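Local coordinates for protein 3'-5'-exonuclease (PDB 3E2V) that probably cuts double-stranded DNA as a magnesium-dependent TatD-type nuclease, with both endonuclease and 3'-to-5' exonuclease activity, at residues Pro11-Asp23 against Ile381-Gly393. Residues are numbered along the deposited sequence; the frame is centred on the assembly and turned at random.
Sequences PLKYYDIGLNLTD and IDTTWKTTCKIFG
Thr-388 OG1 is gripped twice. Thr-388 OG1 donates to Thr-384 O one turn back in its own helix, at 2.7 Å, and accepts from a water that also donates to Tyr-15 O. A second water spans the contact in the same way, giving its protons to Lys-13 O and Thr-384 OG1. The one direct hydrogen bond between the segments runs from Tyr-15 OH to Gly-393 O, at 2.7 Å. It lies in the carbonyl plane and ties the strand to the C-terminal end of the helix. The Tyr-15 ring has Thr-388 CG2 over one face, 3.6 Å from its centroid, while Cys-389 SG sits at its edge. Tyr-15 CG, anti to the backbone N (chi1 -163°), carries the ring toward the helix. With an alanine at Tyr-15, Gly-393 O would probably lose its hydroxyl donor, and a gap would open beside Thr-388 CG2 and Phe-392 CB. Strand 14-16 is the first strand of the TIM-type barrel of TatD nucleases, and helix 377-392 packs on the outside of strands 14-16 and 298-300. The Trp-385 ring is covered on both faces. Lys-13 CB rests on one, 3.7 Å from the six-membered ring centroid, and its extended chain brings CD against Trp-385 CE2 and NE1. Cys-389 SG, from the same helix, lies over the opposite face. Ile-381 CD1 fits between Leu-12 CD2 and the Tyr-14 ring, 3.6 Å from Tyr-14 CE1. Ile-17 CG2 presses tightly on Thr-388 CG2, at 3.4 Å, and also meets Phe-392 CE2. The Ile-17 side chain is about 5 Å from that of His-253, a magnesium ligand.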
ATOM      1  N   PRO A  11      11.391 -15.917  17.692  1.00 30.44           N
ATOM      2  CA  PRO A  11      10.872 -14.559  17.866  1.00 29.35           C
ATOM      3  C   PRO A  11      10.282 -14.034  16.562  1.00 27.87           C
ATOM      4  O   PRO A  11      11.013 -13.646  15.641  1.00 28.72           O
ATOM      5  CB  PRO A  11      12.117 -13.746  18.245  1.00 30.07           C
ATOM      6  CG  PRO A  11      13.301 -14.683  18.082  1.00 31.16           C
ATOM      7  CD  PRO A  11      12.820 -15.899  17.353  1.00 30.70           C
ATOM      8  N   LEU A  12       8.958 -14.030  16.495  1.00 25.35           N
ATOM      9  CA  LEU A  12       8.255 -13.616  15.287  1.00 23.03           C
ATOM     10  C   LEU A  12       8.218 -12.096  15.193  1.00 21.13           C
ATOM     11  O   LEU A  12       8.096 -11.394  16.202  1.00 20.78           O
ATOM     12  CB  LEU A  12       6.845 -14.200  15.280  1.00 23.15           C
ATOM     13  CG  LEU A  12       6.731 -15.721  15.474  1.00 23.41           C
ATOM     14  CD1 LEU A  12       5.278 -16.135  15.493  1.00 25.21           C
ATOM     15  CD2 LEU A  12       7.474 -16.506  14.387  1.00 24.85           C
ATOM     16  N   LYS A  13       8.355 -11.596  13.962  1.00 18.71           N
ATOM     17  CA  LYS A  13       8.297 -10.158  13.676  1.00 18.07           C
ATOM     18  C   LYS A  13       7.551  -9.944  12.370  1.00 16.44           C
ATOM     19  O   LYS A  13       7.887 -10.546  11.356  1.00 16.01           O
ATOM     20  CB  LYS A  13       9.703  -9.550  13.570  1.00 17.80           C
ATOM     21  CG  LYS A  13      10.597  -9.743  14.798  1.00 19.17           C
ATOM     22  CD  LYS A  13      11.982  -9.184  14.512  1.00 20.91           C
ATOM     23  CE  LYS A  13      13.029  -9.728  15.491  1.00 25.65           C
ATOM     24  NZ  LYS A  13      14.412  -9.354  15.061  1.00 29.82           N
ATOM     25  N   TYR A  14       6.537  -9.075  12.398  1.00 15.02           N
ATOM     26  CA  TYR A  14       5.776  -8.725  11.176  1.00 13.75           C
ATOM     27  C   TYR A  14       5.924  -7.253  10.827  1.00 13.68           C
ATOM     28  O   TYR A  14       6.066  -6.400  11.704  1.00 13.88           O
ATOM     29  CB  TYR A  14       4.282  -9.029  11.354  1.00 14.16           C
ATOM     30  CG  TYR A  14       3.954 -10.437  11.785  1.00 13.83           C
ATOM     31  CD1 TYR A  14       4.060 -11.508  10.882  1.00 13.31           C
ATOM     32  CD2 TYR A  14       3.485 -10.697  13.068  1.00 14.77           C
ATOM     33  CE1 TYR A  14       3.752 -12.803  11.273  1.00 14.71           C
ATOM     34  CE2 TYR A  14       3.161 -12.008  13.477  1.00 15.11           C
ATOM     35  CZ  TYR A  14       3.308 -13.050  12.578  1.00 15.27           C
ATOM     36  OH  TYR A  14       2.974 -14.329  12.971  1.00 16.35           O
ATOM     37  N   TYR A  15       5.859  -6.972   9.524  1.00 13.34           N
ATOM     38  CA  TYR A  15       5.992  -5.628   8.997  1.00 12.86           C
ATOM     39  C   TYR A  15       4.851  -5.461   8.006  1.00 12.45           C
ATOM     40  O   TYR A  15       4.913  -5.970   6.872  1.00 13.21           O
ATOM     41  CB  TYR A  15       7.343  -5.503   8.299  1.00 14.28           C
ATOM     42  CG  TYR A  15       7.865  -4.119   8.024  1.00 15.28           C
ATOM     43  CD1 TYR A  15       9.227  -3.878   8.180  1.00 16.37           C
ATOM     44  CD2 TYR A  15       7.052  -3.078   7.550  1.00 15.22           C
ATOM     45  CE1 TYR A  15       9.770  -2.651   7.909  1.00 17.72           C
ATOM     46  CE2 TYR A  15       7.603  -1.797   7.289  1.00 15.36           C
ATOM     47  CZ  TYR A  15       8.982  -1.627   7.469  1.00 16.02           C
ATOM     48  OH  TYR A  15       9.612  -0.426   7.238  1.00 18.79           O
ATOM     49  N   ASP A  16       3.787  -4.777   8.446  1.00 12.47           N
ATOM     50  CA  ASP A  16       2.590  -4.632   7.609  1.00 12.57           C
ATOM     51  C   ASP A  16       2.833  -3.525   6.601  1.00 12.55           C
ATOM     52  O   ASP A  16       2.911  -2.357   6.981  1.00 13.58           O
ATOM     53  CB  ASP A  16       1.380  -4.305   8.494  1.00 12.50           C
ATOM     54  CG  ASP A  16       0.050  -4.326   7.746  1.00 13.42           C
ATOM     55  OD1 ASP A  16       0.021  -4.338   6.486  1.00 11.67           O
ATOM     56  OD2 ASP A  16      -0.992  -4.325   8.452  1.00 13.16           O
ATOM     57  N   ILE A  17       2.976  -3.877   5.323  1.00 12.26           N
ATOM     58  CA  ILE A  17       3.274  -2.848   4.300  1.00 12.84           C
ATOM     59  C   ILE A  17       2.033  -2.130   3.803  1.00 12.46           C
ATOM     60  O   ILE A  17       2.151  -1.228   2.976  1.00 13.13           O
ATOM     61  CB  ILE A  17       4.084  -3.406   3.092  1.00 12.45           C
ATOM     62  CG1 ILE A  17       3.239  -4.335   2.219  1.00 13.20           C
ATOM     63  CG2 ILE A  17       5.332  -4.117   3.608  1.00 14.10           C
ATOM     64  CD1 ILE A  17       3.779  -4.522   0.792  1.00 13.52           C
ATOM     65  N   GLY A  18       0.866  -2.491   4.349  1.00 13.09           N
ATOM     66  CA  GLY A  18      -0.398  -1.949   3.862  1.00 14.15           C
ATOM     67  C   GLY A  18      -1.367  -1.604   4.965  1.00 13.29           C
ATOM     68  O   GLY A  18      -2.422  -2.233   5.101  1.00 14.14           O
ATOM     69  N   LEU A  19      -1.030  -0.595   5.753  1.00 12.56           N
ATOM     70  CA  LEU A  19      -1.907  -0.185   6.817  1.00 13.10           C
ATOM     71  C   LEU A  19      -2.599   1.139   6.460  1.00 12.68           C
ATOM     72  O   LEU A  19      -1.953   2.186   6.360  1.00 13.08           O
ATOM     73  CB  LEU A  19      -1.107  -0.070   8.120  1.00 13.46           C
ATOM     74  CG  LEU A  19      -1.859   0.450   9.356  1.00 12.90           C
ATOM     75  CD1 LEU A  19      -3.132  -0.348   9.606  1.00 14.95           C
ATOM     76  CD2 LEU A  19      -0.978   0.368  10.577  1.00 13.95           C
ATOM     77  N   ASN A  20      -3.916   1.102   6.255  1.00 12.70           N
ATOM     78  CA  ASN A  20      -4.625   2.336   5.886  1.00 13.01           C
ATOM     79  C   ASN A  20      -5.084   3.064   7.137  1.00 13.45           C
ATOM     80  O   ASN A  20      -6.283   3.161   7.419  1.00 14.14           O
ATOM     81  CB  ASN A  20      -5.819   1.995   5.004  1.00 12.79           C
ATOM     82  CG  ASN A  20      -5.412   1.279   3.748  1.00 14.06           C
ATOM     83  OD1 ASN A  20      -4.906   1.892   2.807  1.00 17.78           O
ATOM     84  ND2 ASN A  20      -5.649  -0.049   3.719  1.00 15.23           N
ATOM     85  N   LEU A  21      -4.116   3.540   7.913  1.00 12.96           N
ATOM     86  CA  LEU A  21      -4.403   4.062   9.247  1.00 13.96           C
ATOM     87  C   LEU A  21      -5.238   5.331   9.262  1.00 14.38           C
ATOM     88  O   LEU A  21      -5.906   5.615  10.263  1.00 14.77           O
ATOM     89  CB  LEU A  21      -3.093   4.259  10.002  1.00 14.52           C
ATOM     90  CG  LEU A  21      -3.274   4.368  11.519  1.00 14.83           C
ATOM     91  CD1 LEU A  21      -3.800   3.066  12.137  1.00 17.01           C
ATOM     92  CD2 LEU A  21      -1.960   4.780  12.169  1.00 18.22           C
ATOM     93  N   THR A  22      -5.235   6.081   8.167  1.00 14.76           N
ATOM     94  CA  THR A  22      -6.113   7.249   8.079  1.00 15.44           C
ATOM     95  C   THR A  22      -7.576   6.909   7.795  1.00 15.74           C
ATOM     96  O   THR A  22      -8.411   7.823   7.754  1.00 15.87           O
ATOM     97  CB  THR A  22      -5.661   8.220   6.986  1.00 15.09           C
ATOM     98  OG1 THR A  22      -5.799   7.594   5.696  1.00 16.17           O
ATOM     99  CG2 THR A  22      -4.226   8.652   7.208  1.00 16.16           C
ATOM    100  N   ASP A  23      -7.906   5.631   7.566  1.00 15.28           N
ATOM    101  CA  ASP A  23      -9.271   5.298   7.208  1.00 15.46           C
ATOM    102  C   ASP A  23     -10.252   5.723   8.300  1.00 15.04           C
ATOM    103  O   ASP A  23      -9.959   5.548   9.478  1.00 15.64           O
ATOM    104  CB  ASP A  23      -9.426   3.815   6.937  1.00 15.12           C
ATOM    105  CG  ASP A  23     -10.762   3.520   6.318  1.00 16.65           C
ATOM    106  OD1 ASP A  23     -10.869   3.601   5.084  1.00 19.07           O
ATOM    107  OD2 ASP A  23     -11.715   3.289   7.075  1.00 16.59           O
ATOM    108  N   ILE A 381       8.119 -16.201   7.966  1.00 14.74           N
ATOM    109  CA  ILE A 381       8.102 -14.952   8.725  1.00 15.35           C
ATOM    110  C   ILE A 381       9.468 -14.261   8.722  1.00 15.35           C
ATOM    111  O   ILE A 381       9.573 -13.059   8.483  1.00 15.78           O
ATOM    112  CB  ILE A 381       7.524 -15.158  10.146  1.00 15.95           C
ATOM    113  CG1 ILE A 381       6.026 -15.497  10.036  1.00 16.62           C
ATOM    114  CG2 ILE A 381       7.744 -13.924  10.994  1.00 16.85           C
ATOM    115  CD1 ILE A 381       5.437 -16.018  11.338  1.00 17.23           C
ATOM    116  N   ASP A 382      10.521 -15.048   8.967  1.00 15.32           N
ATOM    117  CA  ASP A 382      11.881 -14.555   8.920  1.00 14.52           C
ATOM    118  C   ASP A 382      12.274 -13.999   7.543  1.00 14.23           C
ATOM    119  O   ASP A 382      12.810 -12.881   7.456  1.00 14.59           O
ATOM    120  CB  ASP A 382      12.841 -15.670   9.346  1.00 14.13           C
ATOM    121  CG  ASP A 382      14.300 -15.252   9.240  1.00 14.78           C
ATOM    122  OD1 ASP A 382      14.775 -14.527  10.141  1.00 18.48           O
ATOM    123  OD2 ASP A 382      14.974 -15.619   8.239  1.00 15.88           O
ATOM    124  N   THR A 383      12.016 -14.753   6.481  1.00 14.37           N
ATOM    125  CA  THR A 383      12.358 -14.242   5.137  1.00 14.33           C
ATOM    126  C   THR A 383      11.592 -12.954   4.828  1.00 13.86           C
ATOM    127  O   THR A 383      12.194 -11.973   4.390  1.00 14.22           O
ATOM    128  CB  THR A 383      12.100 -15.297   4.049  1.00 14.96           C
ATOM    129  OG1 THR A 383      13.038 -16.373   4.186  1.00 14.90           O
ATOM    130  CG2 THR A 383      12.234 -14.726   2.642  1.00 14.75           C
ATOM    131  N   THR A 384      10.282 -12.943   5.072  1.00 13.60           N
ATOM    132  CA  THR A 384       9.484 -11.735   4.778  1.00 13.94           C
ATOM    133  C   THR A 384       9.878 -10.533   5.633  1.00 13.96           C
ATOM    134  O   THR A 384       9.906  -9.385   5.158  1.00 14.19           O
ATOM    135  CB  THR A 384       7.974 -12.028   4.892  1.00 14.26           C
ATOM    136  OG1 THR A 384       7.668 -12.571   6.186  1.00 18.15           O
ATOM    137  CG2 THR A 384       7.557 -13.020   3.829  1.00 14.34           C
ATOM    138  N   TRP A 385      10.192 -10.781   6.900  1.00 13.74           N
ATOM    139  CA  TRP A 385      10.643  -9.684   7.761  1.00 14.71           C
ATOM    140  C   TRP A 385      11.918  -9.021   7.211  1.00 15.15           C
ATOM    141  O   TRP A 385      12.010  -7.787   7.096  1.00 15.50           O
ATOM    142  CB  TRP A 385      10.912 -10.209   9.173  1.00 15.33           C
ATOM    143  CG  TRP A 385      11.618  -9.230  10.036  1.00 15.87           C
ATOM    144  CD1 TRP A 385      12.931  -9.276  10.406  1.00 16.92           C
ATOM    145  CD2 TRP A 385      11.076  -8.037  10.623  1.00 15.32           C
ATOM    146  NE1 TRP A 385      13.245  -8.203  11.201  1.00 18.43           N
ATOM    147  CE2 TRP A 385      12.130  -7.416  11.352  1.00 16.15           C
ATOM    148  CE3 TRP A 385       9.804  -7.438  10.615  1.00 16.05           C
ATOM    149  CZ2 TRP A 385      11.953  -6.224  12.064  1.00 16.92           C
ATOM    150  CZ3 TRP A 385       9.629  -6.243  11.305  1.00 16.84           C
ATOM    151  CH2 TRP A 385      10.705  -5.649  12.032  1.00 16.84           C
ATOM    152  N   LYS A 386      12.906  -9.850   6.893  1.00 15.42           N
ATOM    153  CA  LYS A 386      14.202  -9.331   6.462  1.00 16.01           C
ATOM    154  C   LYS A 386      14.074  -8.633   5.122  1.00 15.42           C
ATOM    155  O   LYS A 386      14.682  -7.585   4.907  1.00 16.40           O
ATOM    156  CB  LYS A 386      15.236 -10.453   6.387  1.00 16.93           C
ATOM    157  CG  LYS A 386      15.608 -10.913   7.768  1.00 18.83           C
ATOM    158  CD  LYS A 386      16.736 -11.866   7.756  1.00 23.40           C
ATOM    159  CE  LYS A 386      17.285 -12.012   9.174  1.00 24.94           C
ATOM    160  NZ  LYS A 386      18.472 -12.893   9.103  1.00 26.97           N
ATOM    161  N   THR A 387      13.288  -9.213   4.225  1.00 14.93           N
ATOM    162  CA  THR A 387      13.089  -8.601   2.914  1.00 15.03           C
ATOM    163  C   THR A 387      12.365  -7.255   3.024  1.00 14.93           C
ATOM    164  O   THR A 387      12.758  -6.277   2.374  1.00 14.79           O
ATOM    165  CB  THR A 387      12.366  -9.567   1.978  1.00 15.48           C
ATOM    166  OG1 THR A 387      13.169 -10.756   1.862  1.00 17.10           O
ATOM    167  CG2 THR A 387      12.227  -8.966   0.597  1.00 18.08           C
ATOM    168  N   THR A 388      11.329  -7.195   3.862  1.00 14.18           N
ATOM    169  CA  THR A 388      10.580  -5.957   4.015  1.00 13.92           C
ATOM    170  C   THR A 388      11.438  -4.857   4.638  1.00 14.83           C
ATOM    171  O   THR A 388      11.396  -3.702   4.204  1.00 14.16           O
ATOM    172  CB  THR A 388       9.303  -6.181   4.845  1.00 13.72           C
ATOM    173  OG1 THR A 388       8.558  -7.262   4.266  1.00 12.35           O
ATOM    174  CG2 THR A 388       8.411  -4.949   4.808  1.00 13.68           C
ATOM    175  N   CYS A 389      12.204  -5.215   5.667  1.00 14.67           N
ATOM    176  CA  CYS A 389      13.102  -4.242   6.303  1.00 16.21           C
ATOM    177  C   CYS A 389      14.102  -3.666   5.307  1.00 16.50           C
ATOM    178  O   CYS A 389      14.406  -2.479   5.352  1.00 16.86           O
ATOM    179  CB  CYS A 389      13.854  -4.846   7.480  1.00 16.40           C
ATOM    180  SG  CYS A 389      12.849  -5.120   8.928  1.00 19.48           S
ATOM    181  N   LYS A 390      14.631  -4.503   4.423  1.00 16.97           N
ATOM    182  CA  LYS A 390      15.589  -4.025   3.415  1.00 18.19           C
ATOM    183  C   LYS A 390      14.941  -2.999   2.490  1.00 17.57           C
ATOM    184  O   LYS A 390      15.553  -2.000   2.106  1.00 18.50           O
ATOM    185  CB  LYS A 390      16.189  -5.191   2.617  1.00 18.10           C
ATOM    186  CG  LYS A 390      17.235  -6.014   3.405  1.00 21.25           C
ATOM    187  CD  LYS A 390      18.053  -6.957   2.507  1.00 22.79           C
ATOM    188  CE  LYS A 390      17.264  -8.153   2.010  1.00 29.20           C
ATOM    189  NZ  LYS A 390      18.153  -9.111   1.282  1.00 30.83           N
ATOM    190  N   ILE A 391      13.679  -3.227   2.158  1.00 16.61           N
ATOM    191  CA  ILE A 391      12.995  -2.334   1.229  1.00 16.73           C
ATOM    192  C   ILE A 391      12.616  -0.992   1.866  1.00 17.36           C
ATOM    193  O   ILE A 391      12.909   0.063   1.306  1.00 18.45           O
ATOM    194  CB  ILE A 391      11.732  -3.001   0.650  1.00 15.86           C
ATOM    195  CG1 ILE A 391      12.123  -4.225  -0.193  1.00 16.92           C
ATOM    196  CG2 ILE A 391      10.928  -2.014  -0.197  1.00 16.03           C
ATOM    197  CD1 ILE A 391      10.915  -5.099  -0.604  1.00 17.20           C
ATOM    198  N   PHE A 392      11.971  -1.037   3.032  1.00 18.26           N
ATOM    199  CA  PHE A 392      11.374   0.162   3.615  1.00 19.52           C
ATOM    200  C   PHE A 392      12.161   0.761   4.784  1.00 22.01           C
ATOM    201  O   PHE A 392      11.968   1.928   5.140  1.00 22.54           O
ATOM    202  CB  PHE A 392       9.926  -0.114   4.001  1.00 18.93           C
ATOM    203  CG  PHE A 392       9.042  -0.418   2.828  1.00 18.47           C
ATOM    204  CD1 PHE A 392       8.762   0.569   1.898  1.00 15.13           C
ATOM    205  CD2 PHE A 392       8.468  -1.682   2.656  1.00 18.20           C
ATOM    206  CE1 PHE A 392       7.938   0.320   0.807  1.00 14.56           C
ATOM    207  CE2 PHE A 392       7.645  -1.950   1.572  1.00 17.82           C
ATOM    208  CZ  PHE A 392       7.382  -0.960   0.633  1.00 15.76           C
ATOM    209  N   GLY A 393      13.036  -0.042   5.376  1.00 23.29           N
ATOM    210  CA  GLY A 393      13.831   0.403   6.526  1.00 24.92           C
ATOM    211  C   GLY A 393      13.349  -0.193   7.830  1.00 25.89           C
ATOM    212  O   GLY A 393      12.163  -0.493   7.978  1.00 26.74           O
TER
HETATM  213  O   HOH W   1       7.164 -11.274   8.724  1.00 18.45           O
HETATM  214  O   HOH W   2       5.928  -8.037   5.018  1.00 13.63           O